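Local structure of Cel44C (Paenibacillus polymyxa, 3ZQ9) at residues A[48-53]-A[72-77]; A[111-116]-A[183-188]. The protein hydrolyses beta-1,4-glucan backbones such as those of xyloglucan and cellulose, this chain holding the family 44 glycoside hydrolase part of a longer, multidomain enzyme. The protein carries 2 engineered substitutions. All blocks are in the same frame, centred on the assembly; numbering follows the deposited sequence.

Contact 1 (A[48-53]-A[72-77]); sequences NRMTGY and NYLCSN. With NOY ((2R,3S,4R,5R)-5-(hydroxymethyl)piperidine-2,3,4-triol), chain B; BGC (beta-D-glucopyranose), chain C; EDO (1,2-ethanediol), chain H.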
ATOM      1  N   ASN A  48      10.213  -0.248   8.739  1.00  5.95           N
ATOM      2  CA  ASN A  48      10.954   0.094   9.970  1.00  6.24           C
ATOM      3  C   ASN A  48      12.440   0.299   9.680  1.00  6.17           C
ATOM      4  O   ASN A  48      13.065   1.240  10.167  1.00  6.21           O
ATOM      5  CB  ASN A  48      10.800  -1.028  11.013  1.00  6.11           C
ATOM      6  CG  ASN A  48       9.413  -1.050  11.653  1.00  6.48           C
ATOM      7  OD1 ASN A  48       8.645  -0.103  11.506  1.00  6.78           O
ATOM      8  ND2 ASN A  48       9.116  -2.108  12.409  1.00  6.32           N
ATOM      9  N   ARG A  49      13.011  -0.574   8.864  1.00  6.31           N
ATOM     10  CA  ARG A  49      14.443  -0.449   8.525  1.00  6.47           C
ATOM     11  C   ARG A  49      14.833   0.863   7.840  1.00  6.52           C
ATOM     12  O   ARG A  49      16.019   1.271   7.901  1.00  6.49           O
ATOM     13  CB  ARG A  49      14.874  -1.642   7.645  1.00  6.65           C
ATOM     14  CG  ARG A  49      15.211  -2.898   8.440  1.00  6.91           C
ATOM     15  CD  ARG A  49      16.587  -2.799   9.004  1.00  7.26           C
ATOM     16  NE  ARG A  49      16.983  -4.029   9.695  1.00  7.60           N
ATOM     17  CZ  ARG A  49      18.235  -4.292  10.067  1.00  8.01           C
ATOM     18  NH1 ARG A  49      19.213  -3.419   9.820  1.00  7.95           N
ATOM     19  NH2 ARG A  49      18.532  -5.475  10.632  1.00  7.96           N
ATOM     20  N   MET A  50      13.874   1.543   7.211  1.00  6.36           N
ATOM     21  CA  MET A  50      14.240   2.733   6.431  1.00  6.78           C
ATOM     22  C   MET A  50      14.433   4.015   7.310  1.00  6.55           C
ATOM     23  O   MET A  50      15.075   4.976   6.869  1.00  6.10           O
ATOM     24  CB  MET A  50      13.264   2.957   5.259  1.00  7.23           C
ATOM     25  CG  MET A  50      13.379   1.874   4.173  1.00  7.36           C
ATOM     26  SD  MET A  50      15.034   1.876   3.435  1.00  9.67           S
ATOM     27  CE  MET A  50      15.066   3.471   2.640  1.00  9.45           C
ATOM     28  N   THR A  51      13.923   3.983   8.548  1.00  6.29           N
ATOM     29  CA  THR A  51      13.981   5.189   9.423  1.00  6.24           C
ATOM     30  C   THR A  51      15.454   5.546   9.675  1.00  6.45           C
ATOM     31  O   THR A  51      15.856   6.740   9.595  1.00  6.43           O
ATOM     32  CB  THR A  51      13.286   4.884  10.789  1.00  6.07           C
ATOM     33  OG1 THR A  51      11.872   4.824  10.535  1.00  6.45           O
ATOM     34  CG2 THR A  51      13.596   5.996  11.837  1.00  6.23           C
ATOM     35  N   GLY A  52      16.251   4.507   9.962  1.00  6.12           N
ATOM     36  CA  GLY A  52      17.678   4.716  10.275  1.00  6.37           C
ATOM     37  C   GLY A  52      18.654   4.325   9.177  1.00  6.74           C
ATOM     38  O   GLY A  52      19.861   4.160   9.453  1.00  6.78           O
ATOM     39  N   TYR A  53      18.148   4.186   7.943  1.00  6.82           N
ATOM     40  CA  TYR A  53      18.980   3.842   6.759  1.00  7.12           C
ATOM     41  C   TYR A  53      19.858   5.027   6.369  1.00  7.22           C
ATOM     42  O   TYR A  53      19.368   6.149   6.179  1.00  6.89           O
ATOM     43  CB  TYR A  53      18.051   3.459   5.578  1.00  7.46           C
ATOM     44  CG  TYR A  53      18.715   3.444   4.197  1.00  8.29           C
ATOM     45  CD1 TYR A  53      19.679   2.485   3.863  1.00  8.91           C
ATOM     46  CD2 TYR A  53      18.414   4.427   3.255  1.00  8.83           C
ATOM     47  CE1 TYR A  53      20.295   2.461   2.613  1.00  9.50           C
ATOM     48  CE2 TYR A  53      19.059   4.445   2.021  1.00  9.89           C
ATOM     49  CZ  TYR A  53      19.970   3.471   1.706  1.00  9.95           C
ATOM     50  OH  TYR A  53      20.549   3.506   0.450  1.00 12.52           O
ATOM     51  N   ASN A  72      24.085  -4.547   7.811  1.00  7.66           N
ATOM     52  CA  ASN A  72      23.888  -4.444   6.363  1.00  8.54           C
ATOM     53  C   ASN A  72      22.661  -5.218   5.855  1.00  8.67           C
ATOM     54  O   ASN A  72      22.610  -5.594   4.686  1.00  8.71           O
ATOM     55  CB  ASN A  72      25.166  -4.955   5.664  1.00  9.04           C
ATOM     56  CG  ASN A  72      25.440  -6.441   5.944  1.00 10.09           C
ATOM     57  OD1 ASN A  72      24.848  -7.057   6.832  1.00 10.55           O
ATOM     58  ND2 ASN A  72      26.434  -6.990   5.226  1.00 12.01           N
ATOM     59  N   TYR A  73      21.653  -5.401   6.714  1.00  8.75           N
ATOM     60  CA  TYR A  73      20.452  -6.148   6.318  1.00  9.89           C
ATOM     61  C   TYR A  73      19.863  -5.685   4.970  1.00 10.15           C
ATOM     62  O   TYR A  73      19.443  -6.508   4.158  1.00  9.83           O
ATOM     63  CB  TYR A  73      19.366  -5.989   7.376  1.00 10.87           C
ATOM     64  CG  TYR A  73      18.030  -6.541   6.906  1.00 13.27           C
ATOM     65  CD1 TYR A  73      17.863  -7.924   6.742  1.00 15.77           C
ATOM     66  CD2 TYR A  73      16.995  -5.692   6.501  1.00 13.72           C
ATOM     67  CE1 TYR A  73      16.634  -8.461   6.278  1.00 16.86           C
ATOM     68  CE2 TYR A  73      15.775  -6.217   6.061  1.00 15.54           C
ATOM     69  CZ  TYR A  73      15.618  -7.588   5.948  1.00 17.58           C
ATOM     70  OH  TYR A  73      14.450  -8.150   5.484  1.00 19.49           O
ATOM     71  N   LEU A  74      19.810  -4.368   4.738  1.00  9.17           N
ATOM     72  CA  LEU A  74      19.125  -3.896   3.517  1.00  9.55           C
ATOM     73  C   LEU A  74      19.944  -4.262   2.256  1.00  9.69           C
ATOM     74  O   LEU A  74      19.378  -4.426   1.166  1.00  9.56           O
ATOM     75  CB  LEU A  74      18.902  -2.368   3.607  1.00  9.37           C
ATOM     76  CG  LEU A  74      17.762  -1.964   4.544  1.00  9.20           C
ATOM     77  CD1 LEU A  74      17.653  -0.410   4.595  1.00  9.87           C
ATOM     78  CD2 LEU A  74      16.357  -2.599   4.152  1.00  9.52           C
ATOM     79  N   CYS A  75      21.256  -4.391   2.395  1.00  9.79           N
ATOM     80  CA  CYS A  75      22.103  -4.880   1.285  1.00 10.69           C
ATOM     81  C   CYS A  75      21.767  -6.333   1.035  1.00 11.01           C
ATOM     82  O   CYS A  75      21.601  -6.749  -0.116  1.00 10.83           O
ATOM     83  CB  CYS A  75      23.601  -4.788   1.633  1.00 11.69           C
ATOM     84  SG  CYS A  75      24.098  -3.076   1.742  1.00 13.92           S
ATOM     85  N   SER A  76      21.623  -7.101   2.112  1.00 11.74           N
ATOM     86  CA  SER A  76      21.301  -8.529   1.950  1.00 11.89           C
ATOM     87  C   SER A  76      19.934  -8.694   1.293  1.00 12.85           C
ATOM     88  O   SER A  76      19.772  -9.454   0.314  1.00 12.92           O
ATOM     89  CB  SER A  76      21.296  -9.218   3.309  1.00 12.14           C
ATOM     90  OG  SER A  76      22.596  -9.119   3.870  1.00 13.76           O
ATOM     91  N   ASN A  77      18.960  -7.985   1.847  1.00 12.90           N
ATOM     92  CA  ASN A  77      17.576  -8.006   1.366  1.00 14.94           C
ATOM     93  C   ASN A  77      17.484  -7.580  -0.112  1.00 15.55           C
ATOM     94  O   ASN A  77      16.648  -8.098  -0.879  1.00 15.67           O
ATOM     95  CB  ASN A  77      16.705  -7.104   2.255  1.00 16.87           C
ATOM     96  CG  ASN A  77      15.214  -7.082   1.831  1.00 18.92           C
ATOM     97  OD1 ASN A  77      14.527  -8.094   1.914  1.00 20.41           O
ATOM     98  ND2 ASN A  77      14.723  -5.912   1.424  1.00 21.86           N
TER
HETATM   99  O4  NOY B1519       7.494  -5.208   9.382  1.00  7.48           O
HETATM  100  C4  NOY B1519       6.807  -4.040   9.869  1.00  7.39           C
HETATM  101  C3  NOY B1519       7.116  -2.816   8.981  1.00  7.08           C
HETATM  102  O3  NOY B1519       8.511  -2.513   8.971  1.00  7.15           O
HETATM  103  C2  NOY B1519       6.348  -1.591   9.529  1.00  7.00           C
HETATM  104  N   NOY B1519       4.894  -1.833   9.595  1.00  6.87           N
HETATM  105  C7  NOY B1519       4.514  -3.070  10.319  1.00  7.21           C
HETATM  106  C5  NOY B1519       5.290  -4.263   9.745  1.00  7.48           C
HETATM  107  C6  NOY B1519       4.850  -5.590  10.373  1.00  7.89           C
HETATM  108  O2  NOY B1519       6.614  -0.427   8.748  1.00  6.51           O
HETATM  109  O6  NOY B1519       4.975  -5.537  11.800  1.00  9.21           O
HETATM  110  C2  BGC C1520       8.976  -6.978  10.049  1.00 10.22           C
HETATM  111  C3  BGC C1520      10.441  -7.268  10.350  1.00 11.05           C
HETATM  112  C4  BGC C1520      11.287  -6.635   9.237  1.00 11.37           C
HETATM  113  C5  BGC C1520      11.079  -5.114   9.150  1.00 10.29           C
HETATM  114  C6  BGC C1520      11.863  -4.533   7.972  1.00 10.60           C
HETATM  115  C1  BGC C1520       8.802  -5.467   9.871  1.00  9.08           C
HETATM  116  O2  BGC C1520       8.140  -7.301  11.138  1.00  9.28           O
HETATM  117  O3  BGC C1520      10.639  -8.705  10.336  1.00 11.87           O
HETATM  118  O4  BGC C1520      12.652  -6.997   9.394  1.00 13.51           O
HETATM  119  O5  BGC C1520       9.680  -4.930   8.918  1.00  9.50           O
HETATM  120  O6  BGC C1520      11.660  -3.121   7.925  1.00 10.37           O
HETATM  121  C1  EDO H1525      12.634  -4.060  -0.293  1.00 26.52           C
HETATM  122  O1  EDO H1525      12.029  -5.238   0.283  1.00 26.39           O
HETATM  123  C2  EDO H1525      11.696  -3.501  -1.365  1.00 24.73           C
HETATM  124  O2  EDO H1525      11.796  -4.414  -2.470  1.00 25.69           O
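Leu74 rests one methyl, CD1, against both Met50 and Tyr53, and this is the tight end of a packing contact between the weakly bonded helical turn 48-51 and helix 73-78, beside the glucan cleft of the (beta/alpha)8 barrel. CD1 lies 3.7 Å from Met50 SD and 3.6 Å from Tyr53 CD1, meeting the tyrosine ring obliquely. A bend at chi2 folds the Met50 chain back and brings its sulfur beside the leucine. Val91 of helix 90-102 touches both Leu74 and Tyr53, so this end is thoroughly buried. The second methyl, CD2, reaches the base of Arg49, 3.9 Å from its CB.

Farther along Arg49 the packing gives way to a more open side, where Tyr73 is partly exposed. The arginine bends at chi2 (-80°) and then runs out extended, sliding its guanidinium under Tyr73: CB of the tyrosine sits over the centre of that flat group, 3.4 Å from Arg49 CZ. The ring plane is tilted 28° from the guanidinium, with Tyr73 CD2 3.6 Å from Arg49 NE. What fixes the charged end lies between the segments in sequence: NH1 makes a salt bridge with Asp71 and a hydrogen bond to Ser60, while the same Asp71 carboxylate oxygen takes the Tyr73 backbone N-H. With an alanine here, Asp71 is likely to be left without its charged mate and Tyr73 CB without the flat group it sits on.

Segment 48-51 also faces the sugars. Asn48 N donates to O3 of the bound piperidine-triol, and next to it Arg49 N points at O6 of the glucose, 3.0 Å away in a nearly straight bond of 167°.

Contact 2 (A[111-116]-A[183-188]); sequences PMAGYV and ALDNEP. With NOY ((2R,3S,4R,5R)-5-(hydroxymethyl)piperidine-2,3,4-triol), chain B.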
ATOM      1  N   PRO A 111      14.802   9.762   5.749  1.00  6.68           N
ATOM      2  CA  PRO A 111      14.816   9.703   7.222  1.00  6.94           C
ATOM      3  C   PRO A 111      14.342  11.024   7.855  1.00  7.24           C
ATOM      4  O   PRO A 111      14.733  12.126   7.380  1.00  7.51           O
ATOM      5  CB  PRO A 111      16.324   9.498   7.553  1.00  6.68           C
ATOM      6  CG  PRO A 111      17.043  10.262   6.438  1.00  6.70           C
ATOM      7  CD  PRO A 111      16.153   9.958   5.177  1.00  6.85           C
ATOM      8  N   MET A 112      13.559  10.924   8.934  1.00  7.22           N
ATOM      9  CA  MET A 112      13.071  12.108   9.595  1.00  8.02           C
ATOM     10  C   MET A 112      13.134  11.998  11.128  1.00  8.82           C
ATOM     11  O   MET A 112      12.846  12.953  11.855  1.00  9.70           O
ATOM     12  CB  MET A 112      11.609  12.352   9.088  1.00  8.18           C
ATOM     13  CG  MET A 112      11.227  13.791   9.117  1.00  8.43           C
ATOM     14  SD  MET A 112       9.580  14.106   8.459  1.00  8.03           S
ATOM     15  CE  MET A 112       8.538  12.990   9.389  1.00  7.77           C
ATOM     16  N   ALA A 113      13.489  10.826  11.651  1.00  8.55           N
ATOM     17  CA  ALA A 113      13.478  10.640  13.112  1.00  8.60           C
ATOM     18  C   ALA A 113      14.692  11.315  13.766  1.00  8.66           C
ATOM     19  O   ALA A 113      14.658  11.599  14.975  1.00  8.93           O
ATOM     20  CB  ALA A 113      13.396   9.159  13.467  1.00  8.23           C
ATOM     21  N   GLY A 114      15.735  11.601  12.962  1.00  8.51           N
ATOM     22  CA  GLY A 114      16.793  12.564  13.317  1.00  8.06           C
ATOM     23  C   GLY A 114      18.222  12.039  13.208  1.00  7.44           C
ATOM     24  O   GLY A 114      19.189  12.830  13.124  1.00  7.18           O
ATOM     25  N   TYR A 115      18.368  10.709  13.217  1.00  7.20           N
ATOM     26  CA  TYR A 115      19.685  10.077  13.070  1.00  7.08           C
ATOM     27  C   TYR A 115      19.626   8.841  12.167  1.00  7.09           C
ATOM     28  O   TYR A 115      18.569   8.234  12.017  1.00  7.60           O
ATOM     29  CB  TYR A 115      20.225   9.589  14.430  1.00  7.19           C
ATOM     30  CG  TYR A 115      20.356  10.743  15.436  1.00  7.55           C
ATOM     31  CD1 TYR A 115      19.234  11.152  16.211  1.00  7.49           C
ATOM     32  CD2 TYR A 115      21.570  11.406  15.579  1.00  7.66           C
ATOM     33  CE1 TYR A 115      19.345  12.199  17.097  1.00  8.04           C
ATOM     34  CE2 TYR A 115      21.698  12.464  16.486  1.00  8.34           C
ATOM     35  CZ  TYR A 115      20.584  12.840  17.232  1.00  8.82           C
ATOM     36  OH  TYR A 115      20.721  13.881  18.148  1.00 10.05           O
ATOM     37  N   VAL A 116      20.776   8.431  11.655  1.00  7.02           N
ATOM     38  CA  VAL A 116      20.848   7.160  10.895  1.00  7.10           C
ATOM     39  C   VAL A 116      22.063   6.369  11.347  1.00  7.05           C
ATOM     40  O   VAL A 116      22.988   6.926  11.954  1.00  6.86           O
ATOM     41  CB  VAL A 116      20.857   7.382   9.357  1.00  6.98           C
ATOM     42  CG1 VAL A 116      19.569   8.126   8.950  1.00  7.15           C
ATOM     43  CG2 VAL A 116      22.117   8.210   8.912  1.00  7.28           C
ATOM     44  N   ALA A 183       8.791   9.177   0.776  1.00  6.15           N
ATOM     45  CA  ALA A 183       8.004   9.101   1.995  1.00  6.05           C
ATOM     46  C   ALA A 183       8.749   9.773   3.143  1.00  6.07           C
ATOM     47  O   ALA A 183       9.979   9.603   3.269  1.00  6.31           O
ATOM     48  CB  ALA A 183       7.763   7.605   2.355  1.00  6.05           C
ATOM     49  N   LEU A 184       8.001  10.482   3.993  1.00  5.77           N
ATOM     50  CA  LEU A 184       8.558  11.161   5.150  1.00  5.97           C
ATOM     51  C   LEU A 184       8.697  10.123   6.282  1.00  6.01           C
ATOM     52  O   LEU A 184       7.848  10.030   7.155  1.00  6.30           O
ATOM     53  CB  LEU A 184       7.650  12.344   5.571  1.00  5.97           C
ATOM     54  CG  LEU A 184       7.450  13.392   4.459  1.00  6.10           C
ATOM     55  CD1 LEU A 184       6.381  14.437   4.927  1.00  6.32           C
ATOM     56  CD2 LEU A 184       8.719  14.083   4.110  1.00  6.02           C
ATOM     57  N   ASP A 185       9.748   9.321   6.168  1.00  5.76           N
ATOM     58  CA  ASP A 185      10.097   8.297   7.194  1.00  5.74           C
ATOM     59  C   ASP A 185       8.967   7.254   7.220  1.00  5.77           C
ATOM     60  O   ASP A 185       8.351   6.980   6.165  1.00  5.77           O
ATOM     61  CB  ASP A 185      10.372   8.989   8.559  1.00  5.50           C
ATOM     62  CG  ASP A 185      11.252   8.156   9.485  1.00  5.80           C
ATOM     63  OD1 ASP A 185      10.744   7.150  10.028  1.00  5.34           O
ATOM     64  OD2 ASP A 185      12.454   8.524   9.693  1.00  5.80           O
ATOM     65  N   ASN A 186       8.694   6.672   8.396  1.00  5.56           N
ATOM     66  CA  ASN A 186       7.811   5.497   8.509  1.00  5.68           C
ATOM     67  C   ASN A 186       7.268   5.453   9.940  1.00  5.54           C
ATOM     68  O   ASN A 186       8.062   5.462  10.898  1.00  5.27           O
ATOM     69  CB  ASN A 186       8.657   4.219   8.258  1.00  5.73           C
ATOM     70  CG  ASN A 186       7.834   2.946   8.386  1.00  6.05           C
ATOM     71  OD1 ASN A 186       7.947   2.185   9.421  1.00  7.47           O
ATOM     72  ND2 ASN A 186       7.024   2.690   7.414  1.00  4.95           N
ATOM     73  N   GLU A 187       5.949   5.448  10.092  1.00  5.52           N
ATOM     74  CA  GLU A 187       5.296   5.175  11.400  1.00  5.62           C
ATOM     75  C   GLU A 187       5.886   6.024  12.552  1.00  5.56           C
ATOM     76  O   GLU A 187       6.343   5.484  13.566  1.00  5.32           O
ATOM     77  CB  GLU A 187       5.320   3.671  11.740  1.00  5.84           C
ATOM     78  CG  GLU A 187       4.654   2.838  10.619  1.00  6.10           C
ATOM     79  CD  GLU A 187       4.473   1.342  10.950  1.00  6.39           C
ATOM     80  OE1 GLU A 187       5.034   0.849  11.953  1.00  6.33           O
ATOM     81  OE2 GLU A 187       3.704   0.656  10.175  1.00  6.94           O
ATOM     82  N   PRO A 188       5.768   7.346  12.429  1.00  5.62           N
ATOM     83  CA  PRO A 188       6.405   8.247  13.400  1.00  5.60           C
ATOM     84  C   PRO A 188       5.842   8.064  14.830  1.00  5.74           C
ATOM     85  O   PRO A 188       6.587   8.249  15.807  1.00  5.82           O
ATOM     86  CB  PRO A 188       6.078   9.657  12.832  1.00  5.55           C
ATOM     87  CG  PRO A 188       4.801   9.436  11.909  1.00  5.62           C
ATOM     88  CD  PRO A 188       5.177   8.079  11.286  1.00  5.44           C
TER
HETATM   89  O4  NOY B1519       7.494  -5.208   9.382  1.00  7.48           O
HETATM   90  C4  NOY B1519       6.807  -4.040   9.869  1.00  7.39           C
HETATM   91  C3  NOY B1519       7.116  -2.816   8.981  1.00  7.08           C
HETATM   92  O3  NOY B1519       8.511  -2.513   8.971  1.00  7.15           O
HETATM   93  C2  NOY B1519       6.348  -1.591   9.529  1.00  7.00           C
HETATM   94  N   NOY B1519       4.894  -1.833   9.595  1.00  6.87           N
HETATM   95  C7  NOY B1519       4.514  -3.070  10.319  1.00  7.21           C
HETATM   96  C5  NOY B1519       5.290  -4.263   9.745  1.00  7.48           C
HETATM   97  C6  NOY B1519       4.850  -5.590  10.373  1.00  7.89           C
HETATM   98  O2  NOY B1519       6.614  -0.427   8.748  1.00  6.51           O
HETATM   99  O6  NOY B1519       4.975  -5.537  11.800  1.00  9.21           O
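Asp185 plants one carboxylate oxygen against the backbone of 111-116. OD2 takes the N-H of Met112 at 2.7 Å, on its anti lone pair and nearly straight at 164°, and receives a second, weak bond from Ala113 N at 3.2 Å. The group gets there because CG stands anti to the backbone N (chi1 -157°), sending the carboxylate across to segment 111-116. Its CB meanwhile presses on Met112 CB, 3.6 Å away.

Met112 carries the apolar part. Its extended chi1 and chi2 bring SD within 3.9 Å of Leu184 CB, and the turn at chi3 sets the CE methyl 3.8 Å from Leu184 O. Leu215 of helix 205-222 packs on both of these side chains, and Leu208 and Ser212 of that helix also touch Met112.

Both segments leave the ends of adjacent parallel strands of the TIM barrel, 105-110 and 181-184, so the contact joins two of the loops around the cleft. An inverse gamma turn centred on Leu184 ends strand 181-184 and leads the chain into Asp185, Asn186 and Glu187. The Glu of an Asn-Glu pair after the fourth barrel strand is the usual acid/base of clan A glycosidases, a role consistent with Glu187, whose OE2 accepts a hydrogen bond of 2.8 Å from the ring nitrogen of the bound piperidine-triol; His284 bonds the same oxygen.

The other oxygen of Asp185 steadies this corner from behind. OD1 accepts Asn186 N at 2.7 Å, 20° out of the carboxylate plane, and takes a bond from Trp191, with Thr51 as a further partner. With so many polar neighbours, the buried carboxylate would probably prefer to be charged. Farther out, Gly114 and Val116 lead away through backbone hydrogen bonds to strand 135-139.

Along the chain the two contacts follow in series: 48-53 with 72-77 closes before 111-116 with 183-188 opens. Their centres lie 13 Å apart, on the same side of the chain's centre. Segments 48-53 and 111-116 follow, and 183-188 finishes, successive barrel strands: 42-45, 105-110 and 181-184. Thr51 joins the two contacts directly, its OG1 2.6 Å from Asp185 OD1 in a probable hydrogen bond, and Gly52 and Tyr53 pack through their carbonyl oxygens on Val116. Both contacts reach the same piperidine-triol. Segments 48-53 and 183-188 thus probably line one side of the sugar-binding cleft, with 111-116 packed behind them.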